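Local coordinates for fucolectin-related protein (Streptococcus pneumoniae, PDB 2WMF), which probably hydrolyses host blood-group carbohydrate antigens, acting through the catalytic module of a family 98 glycoside hydrolase, at residues E272-M277 with T463-A468; M363-N368 with Y432-N437. One frame throughout, in Å; residues are numbered along the deposited sequence.

Contact 1: E272-M277 with T463-A468; sequences ESMIAM and TPHTYA
Ser-273 and His-465 join the first turn of helix 272-283, which follows strand 237-243 and precedes strand 289-293 in the chain of the (beta/alpha)8 barrel, to the loop leading into strand 467-472 of the C-terminal beta-rich region. The hydroxyl OG of Ser-273 donates to the backbone O of His-465 over 2.7 Å. It comes from above the carbonyl plane, with a C=O...OG angle of 111°, so the bond misses the usual lone-pair direction; OG also makes a weak bond to Tyr-484 O.

The second patch of contact is apolar and centres on Tyr-467. Its CG stands between the backbone N and carbonyl carbon (chi1 75°), which carries the ring over to the helix, where CE2 meets Ala-276 CB at 3.4 Å. Met-277 runs obliquely across the same side chain, its CG lying 3.9 Å from Tyr-467 CB. Farther along that chain, SD approaches the CA of His-465 at 4.1 Å, so the methionine touches both His-465 and Tyr-467, one in the loop and one in the strand. Ala-276 also touches Phe-316 of helix 307-322.

What positions His-465 lies mostly beyond the helix. Its backbone adopts left-handed helical angles (phi 64°), while the imidazole is bonded at both nitrogens, ND1 with Arg-485 NH1 and NE2 with Ala-438 O, which fixes the ring's rotation. Pro-464 CB sits 3.9 Å above one face of that imidazole, toward its rim, and Met-274 CB lies 4.3 Å from its CD2.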
loop_
_atom_site.group_PDB
_atom_site.type_symbol
_atom_site.label_atom_id
_atom_site.label_comp_id
_atom_site.label_asym_id
_atom_site.label_seq_id
_atom_site.Cartn_x
_atom_site.Cartn_y
_atom_site.Cartn_z
ATOM N N GLU A 272 -8.066 1.234 10.446
ATOM C CA GLU A 272 -7.330 -0.018 10.125
ATOM C C GLU A 272 -7.690 -0.569 8.748
ATOM O O GLU A 272 -6.816 -0.904 7.943
ATOM C CB GLU A 272 -7.576 -1.082 11.204
ATOM C CG GLU A 272 -6.933 -0.739 12.571
ATOM C CD GLU A 272 -7.739 0.085 13.535
ATOM O OE1 GLU A 272 -8.703 0.813 13.119
ATOM O OE2 GLU A 272 -7.396 -0.011 14.758
ATOM N N SER A 273 -8.973 -0.664 8.470
ATOM C CA SER A 273 -9.411 -1.188 7.163
ATOM C C SER A 273 -9.023 -0.249 6.022
ATOM O O SER A 273 -8.854 -0.675 4.870
ATOM C CB SER A 273 -10.911 -1.403 7.151
ATOM O OG SER A 273 -11.538 -0.198 7.509
ATOM N N MET A 274 -8.860 1.035 6.321
ATOM C CA MET A 274 -8.444 1.961 5.270
ATOM C C MET A 274 -6.971 1.733 4.851
ATOM O O MET A 274 -6.606 1.973 3.691
ATOM C CB MET A 274 -8.665 3.421 5.667
ATOM C CG MET A 274 -8.248 4.452 4.606
ATOM S SD MET A 274 -8.685 6.139 5.169
ATOM C CE MET A 274 -7.645 7.078 4.046
ATOM N N ILE A 275 -6.141 1.302 5.791
ATOM C CA ILE A 275 -4.769 0.873 5.467
ATOM C C ILE A 275 -4.826 -0.256 4.378
ATOM O O ILE A 275 -4.123 -0.224 3.342
ATOM C CB ILE A 275 -4.016 0.366 6.683
ATOM C CG1 ILE A 275 -3.823 1.472 7.726
ATOM C CG2 ILE A 275 -2.612 -0.133 6.295
ATOM C CD1 ILE A 275 -3.457 0.920 9.097
ATOM N N ALA A 276 -5.714 -1.223 4.629
ATOM C CA ALA A 276 -5.982 -2.303 3.652
ATOM C C ALA A 276 -6.515 -1.804 2.308
ATOM O O ALA A 276 -6.144 -2.344 1.234
ATOM C CB ALA A 276 -6.883 -3.369 4.251
ATOM N N MET A 277 -7.371 -0.784 2.339
ATOM C CA MET A 277 -7.852 -0.197 1.082
ATOM C C MET A 277 -6.706 0.444 0.254
ATOM O O MET A 277 -6.652 0.306 -0.988
ATOM C CB MET A 277 -8.962 0.795 1.370
ATOM C CG MET A 277 -10.215 0.091 1.939
ATOM S SD MET A 277 -11.329 1.105 2.986
ATOM C CE MET A 277 -11.452 2.492 1.981
ATOM N N THR A 463 -20.752 1.033 4.859
ATOM C CA THR A 463 -20.377 2.144 5.703
ATOM C C THR A 463 -18.945 2.547 5.400
ATOM O O THR A 463 -18.187 1.771 4.787
ATOM C CB THR A 463 -20.518 1.835 7.213
ATOM O OG1 THR A 463 -19.501 0.904 7.635
ATOM C CG2 THR A 463 -21.918 1.314 7.589
ATOM N N PRO A 464 -18.540 3.753 5.832
ATOM C CA PRO A 464 -17.148 4.089 5.666
ATOM C C PRO A 464 -16.167 3.056 6.226
ATOM O O PRO A 464 -16.443 2.399 7.217
ATOM C CB PRO A 464 -17.017 5.440 6.382
ATOM C CG PRO A 464 -18.402 6.080 6.244
ATOM C CD PRO A 464 -19.343 4.890 6.375
ATOM N N HIS A 465 -15.016 2.948 5.570
ATOM C CA HIS A 465 -13.924 2.061 6.016
ATOM C C HIS A 465 -14.392 0.590 5.963
ATOM O O HIS A 465 -14.139 -0.225 6.872
ATOM C CB HIS A 465 -13.379 2.483 7.377
ATOM C CG HIS A 465 -13.207 3.962 7.463
ATOM N ND1 HIS A 465 -13.790 4.725 8.456
ATOM C CD2 HIS A 465 -12.576 4.821 6.633
ATOM C CE1 HIS A 465 -13.490 5.997 8.239
ATOM N NE2 HIS A 465 -12.774 6.087 7.128
ATOM N N THR A 466 -15.089 0.295 4.865
ATOM C CA THR A 466 -15.505 -1.066 4.512
ATOM C C THR A 466 -14.995 -1.375 3.110
ATOM O O THR A 466 -15.220 -0.588 2.192
ATOM C CB THR A 466 -17.066 -1.253 4.527
ATOM O OG1 THR A 466 -17.562 -0.835 5.795
ATOM C CG2 THR A 466 -17.433 -2.739 4.330
ATOM N N TYR A 467 -14.336 -2.533 2.964
ATOM C CA TYR A 467 -13.992 -3.061 1.667
ATOM C C TYR A 467 -14.600 -4.468 1.499
ATOM O O TYR A 467 -14.973 -5.153 2.476
ATOM C CB TYR A 467 -12.502 -3.003 1.370
ATOM C CG TYR A 467 -11.614 -4.037 2.079
ATOM C CD1 TYR A 467 -11.510 -5.347 1.606
ATOM C CD2 TYR A 467 -10.903 -3.723 3.234
ATOM C CE1 TYR A 467 -10.672 -6.291 2.236
ATOM C CE2 TYR A 467 -10.055 -4.655 3.862
ATOM C CZ TYR A 467 -9.941 -5.950 3.366
ATOM O OH TYR A 467 -9.084 -6.869 3.979
ATOM N N ALA A 468 -14.702 -4.849 0.220
ATOM C CA ALA A 468 -15.238 -6.159 -0.159
ATOM C C ALA A 468 -14.525 -6.664 -1.386
ATOM O O ALA A 468 -14.086 -5.861 -2.250
ATOM C CB ALA A 468 -16.763 -6.085 -0.399
#

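Contact 2: M363-N368 with Y432-N437; sequences MPLYNN and YIYNSN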
loop_
_atom_site.group_PDB
_atom_site.type_symbol
_atom_site.label_atom_id
_atom_site.label_comp_id
_atom_site.label_asym_id
_atom_site.label_seq_id
_atom_site.Cartn_x
_atom_site.Cartn_y
_atom_site.Cartn_z
ATOM N N MET A 363 -5.344 12.551 -0.955
ATOM C CA MET A 363 -5.662 11.328 -0.243
ATOM C C MET A 363 -5.770 10.141 -1.210
ATOM O O MET A 363 -5.916 10.316 -2.410
ATOM C CB MET A 363 -6.991 11.514 0.501
ATOM C CG MET A 363 -6.855 12.555 1.623
ATOM S SD MET A 363 -5.913 11.899 3.005
ATOM C CE MET A 363 -7.186 10.848 3.796
ATOM N N PRO A 364 -5.595 8.942 -0.668
ATOM C CA PRO A 364 -5.329 7.806 -1.558
ATOM C C PRO A 364 -6.541 7.133 -2.161
ATOM O O PRO A 364 -6.389 6.394 -3.156
ATOM C CB PRO A 364 -4.600 6.815 -0.617
ATOM C CG PRO A 364 -5.144 7.129 0.738
ATOM C CD PRO A 364 -5.330 8.603 0.737
ATOM N N LEU A 365 -7.734 7.297 -1.578
ATOM C CA LEU A 365 -8.855 6.466 -2.032
ATOM C C LEU A 365 -9.338 6.931 -3.412
ATOM O O LEU A 365 -9.388 8.112 -3.693
ATOM C CB LEU A 365 -10.011 6.434 -1.019
ATOM C CG LEU A 365 -9.659 6.056 0.418
ATOM C CD1 LEU A 365 -10.912 6.101 1.349
ATOM C CD2 LEU A 365 -8.938 4.680 0.452
ATOM N N TYR A 366 -9.669 5.953 -4.262
ATOM C CA TYR A 366 -10.234 6.259 -5.583
ATOM C C TYR A 366 -11.781 6.255 -5.522
ATOM O O TYR A 366 -12.369 5.448 -4.823
ATOM C CB TYR A 366 -9.776 5.225 -6.603
ATOM C CG TYR A 366 -8.298 5.362 -6.904
ATOM C CD1 TYR A 366 -7.761 6.612 -7.231
ATOM C CD2 TYR A 366 -7.417 4.272 -6.797
ATOM C CE1 TYR A 366 -6.406 6.756 -7.518
ATOM C CE2 TYR A 366 -6.055 4.415 -7.091
ATOM C CZ TYR A 366 -5.546 5.655 -7.455
ATOM O OH TYR A 366 -4.200 5.815 -7.765
ATOM N N ASN A 367 -12.433 7.110 -6.299
ATOM C CA ASN A 367 -13.901 7.104 -6.290
ATOM C C ASN A 367 -14.492 6.028 -7.204
ATOM O O ASN A 367 -15.562 5.509 -6.970
ATOM C CB ASN A 367 -14.407 8.436 -6.753
ATOM C CG ASN A 367 -13.913 9.566 -5.887
ATOM O OD1 ASN A 367 -14.569 9.937 -4.873
ATOM N ND2 ASN A 367 -12.777 10.113 -6.242
ATOM N N ASN A 368 -13.749 5.739 -8.268
ATOM C CA ASN A 368 -14.236 4.955 -9.416
ATOM C C ASN A 368 -13.157 3.934 -9.782
ATOM O O ASN A 368 -11.979 4.315 -9.857
ATOM C CB ASN A 368 -14.451 5.948 -10.588
ATOM C CG ASN A 368 -15.398 5.460 -11.639
ATOM O OD1 ASN A 368 -15.715 4.275 -11.729
ATOM N ND2 ASN A 368 -15.917 6.421 -12.435
ATOM N N TYR A 432 -13.574 -5.766 -6.896
ATOM C CA TYR A 432 -12.861 -5.166 -5.759
ATOM C C TYR A 432 -13.598 -3.839 -5.428
ATOM O O TYR A 432 -13.766 -2.980 -6.300
ATOM C CB TYR A 432 -11.377 -4.912 -6.086
ATOM C CG TYR A 432 -10.595 -6.192 -6.005
ATOM C CD1 TYR A 432 -9.945 -6.527 -4.827
ATOM C CD2 TYR A 432 -10.627 -7.138 -7.033
ATOM C CE1 TYR A 432 -9.323 -7.753 -4.656
ATOM C CE2 TYR A 432 -9.990 -8.403 -6.888
ATOM C CZ TYR A 432 -9.342 -8.717 -5.710
ATOM O OH TYR A 432 -8.737 -9.955 -5.552
ATOM N N ILE A 433 -14.025 -3.694 -4.176
ATOM C CA ILE A 433 -15.014 -2.700 -3.789
ATOM C C ILE A 433 -14.609 -2.007 -2.479
ATOM O O ILE A 433 -14.115 -2.657 -1.554
ATOM C CB ILE A 433 -16.378 -3.390 -3.532
ATOM C CG1 ILE A 433 -16.829 -4.184 -4.761
ATOM C CG2 ILE A 433 -17.427 -2.410 -3.072
ATOM C CD1 ILE A 433 -17.365 -5.535 -4.396
ATOM N N TYR A 434 -14.878 -0.711 -2.382
ATOM C CA TYR A 434 -14.848 -0.013 -1.096
ATOM C C TYR A 434 -15.682 1.261 -1.083
ATOM O O TYR A 434 -16.041 1.818 -2.111
ATOM C CB TYR A 434 -13.434 0.230 -0.579
ATOM C CG TYR A 434 -12.413 0.999 -1.405
ATOM C CD1 TYR A 434 -12.612 2.344 -1.753
ATOM C CD2 TYR A 434 -11.194 0.397 -1.814
ATOM C CE1 TYR A 434 -11.671 3.042 -2.505
ATOM C CE2 TYR A 434 -10.231 1.106 -2.518
ATOM C CZ TYR A 434 -10.449 2.435 -2.860
ATOM O OH TYR A 434 -9.485 3.158 -3.527
ATOM N N ASN A 435 -15.942 1.723 0.150
ATOM C CA ASN A 435 -16.527 3.029 0.381
ATOM C C ASN A 435 -15.355 4.034 0.325
ATOM O O ASN A 435 -14.368 3.855 1.042
ATOM C CB ASN A 435 -17.210 3.051 1.753
ATOM C CG ASN A 435 -17.827 4.412 2.100
ATOM O OD1 ASN A 435 -17.203 5.460 1.878
ATOM N ND2 ASN A 435 -19.088 4.392 2.583
ATOM N N SER A 436 -15.460 5.034 -0.557
ATOM C CA SER A 436 -14.371 5.964 -0.846
ATOM C C SER A 436 -14.263 7.192 0.062
ATOM O O SER A 436 -13.424 8.076 -0.204
ATOM C CB SER A 436 -14.437 6.457 -2.297
ATOM O OG SER A 436 -15.578 7.227 -2.546
ATOM N N ASN A 437 -15.122 7.258 1.097
ATOM C CA ASN A 437 -15.098 8.373 2.059
ATOM C C ASN A 437 -14.047 8.184 3.170
ATOM O O ASN A 437 -14.198 7.328 4.051
ATOM C CB ASN A 437 -16.489 8.521 2.680
ATOM C CG ASN A 437 -17.525 9.046 1.715
ATOM O OD1 ASN A 437 -17.219 9.791 0.782
ATOM N ND2 ASN A 437 -18.792 8.632 1.935
HETATM O O HOH W 1 -16.874 6.488 -4.796
#
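Leu-365, Tyr-434 and Ser-436 bury the most surface where the loop 363-368 crosses the end of strand 430-434, which lies between strands 423-427 and 467-472 of an antiparallel sheet in the C-terminal region. Tyr-434 supplies the directional bond. Its OH accepts the backbone N-H of Tyr-366 at 2.9 Å from N, with an N-H...O angle of 173°, and this N lies in the plane of the phenol ring at its edge. The same OH is bonded to Asn-281 OD1 of helix 272-283; with the amide N-H occupying it as acceptor, the hydroxyl is well placed to donate there. The phenol ring also stacks with that of Tyr-423.

Leu-365 packs alongside, its CB 4.1 Å from Tyr-434 CE1. CG stands anti to the carbonyl carbon (chi1 -53°), and from there the CD1 branch reaches the backbone of the turn, 3.6 Å from Ser-436 O.

Ser-436 meets the loop through both side-chain atoms. CB lies 3.4 Å from Tyr-366 O, whereas OG donates to a water at 2.7 Å that in turn donates to Asn-367 O. The turn bearing this serine is an Asx turn: Asn-435 OD1 accepts from Asn-437 N, nearly along the C=O axis. Asn-435 ND2 binds Leu-462 O and Lys-442 O, and Gln-444 OE1 takes the N-H of Ser-436.

Polar satisfaction is therefore uneven. Across this contact one peptide N-H and one peptide oxygen of the loop find partners, directly in a tyrosine and through water in a serine, but Tyr-366 O, buried against Ser-436 CB and 3.4 Å from Tyr-434 CE1, has no polar partner in the model, which probably carries some energetic cost.

Contact 1 and contact 2, with centres about 9 Å apart, meet in one antiparallel sheet, where strands 430-434 and 467-472 are neighbours. Two probable backbone hydrogen bonds connect them: Ala-468 N to Ile-433 O at 2.9 Å and Thr-466 O to Asn-435 N at 3.2 Å. Side chains join them too, for the CE of Met-277 packs 3.4 Å from Asn-435 O. In sequence, contact 2 is nested inside the loop closed by contact 1. Helix 272-283 serves both contacts: its Met-277 touches Tyr-467, Tyr-434 and Leu-365. Tyr-366 OH bonds Asp-223 OD2 on barrel helix 219-231, although this geometry alone assigns neither contact a part in substrate binding.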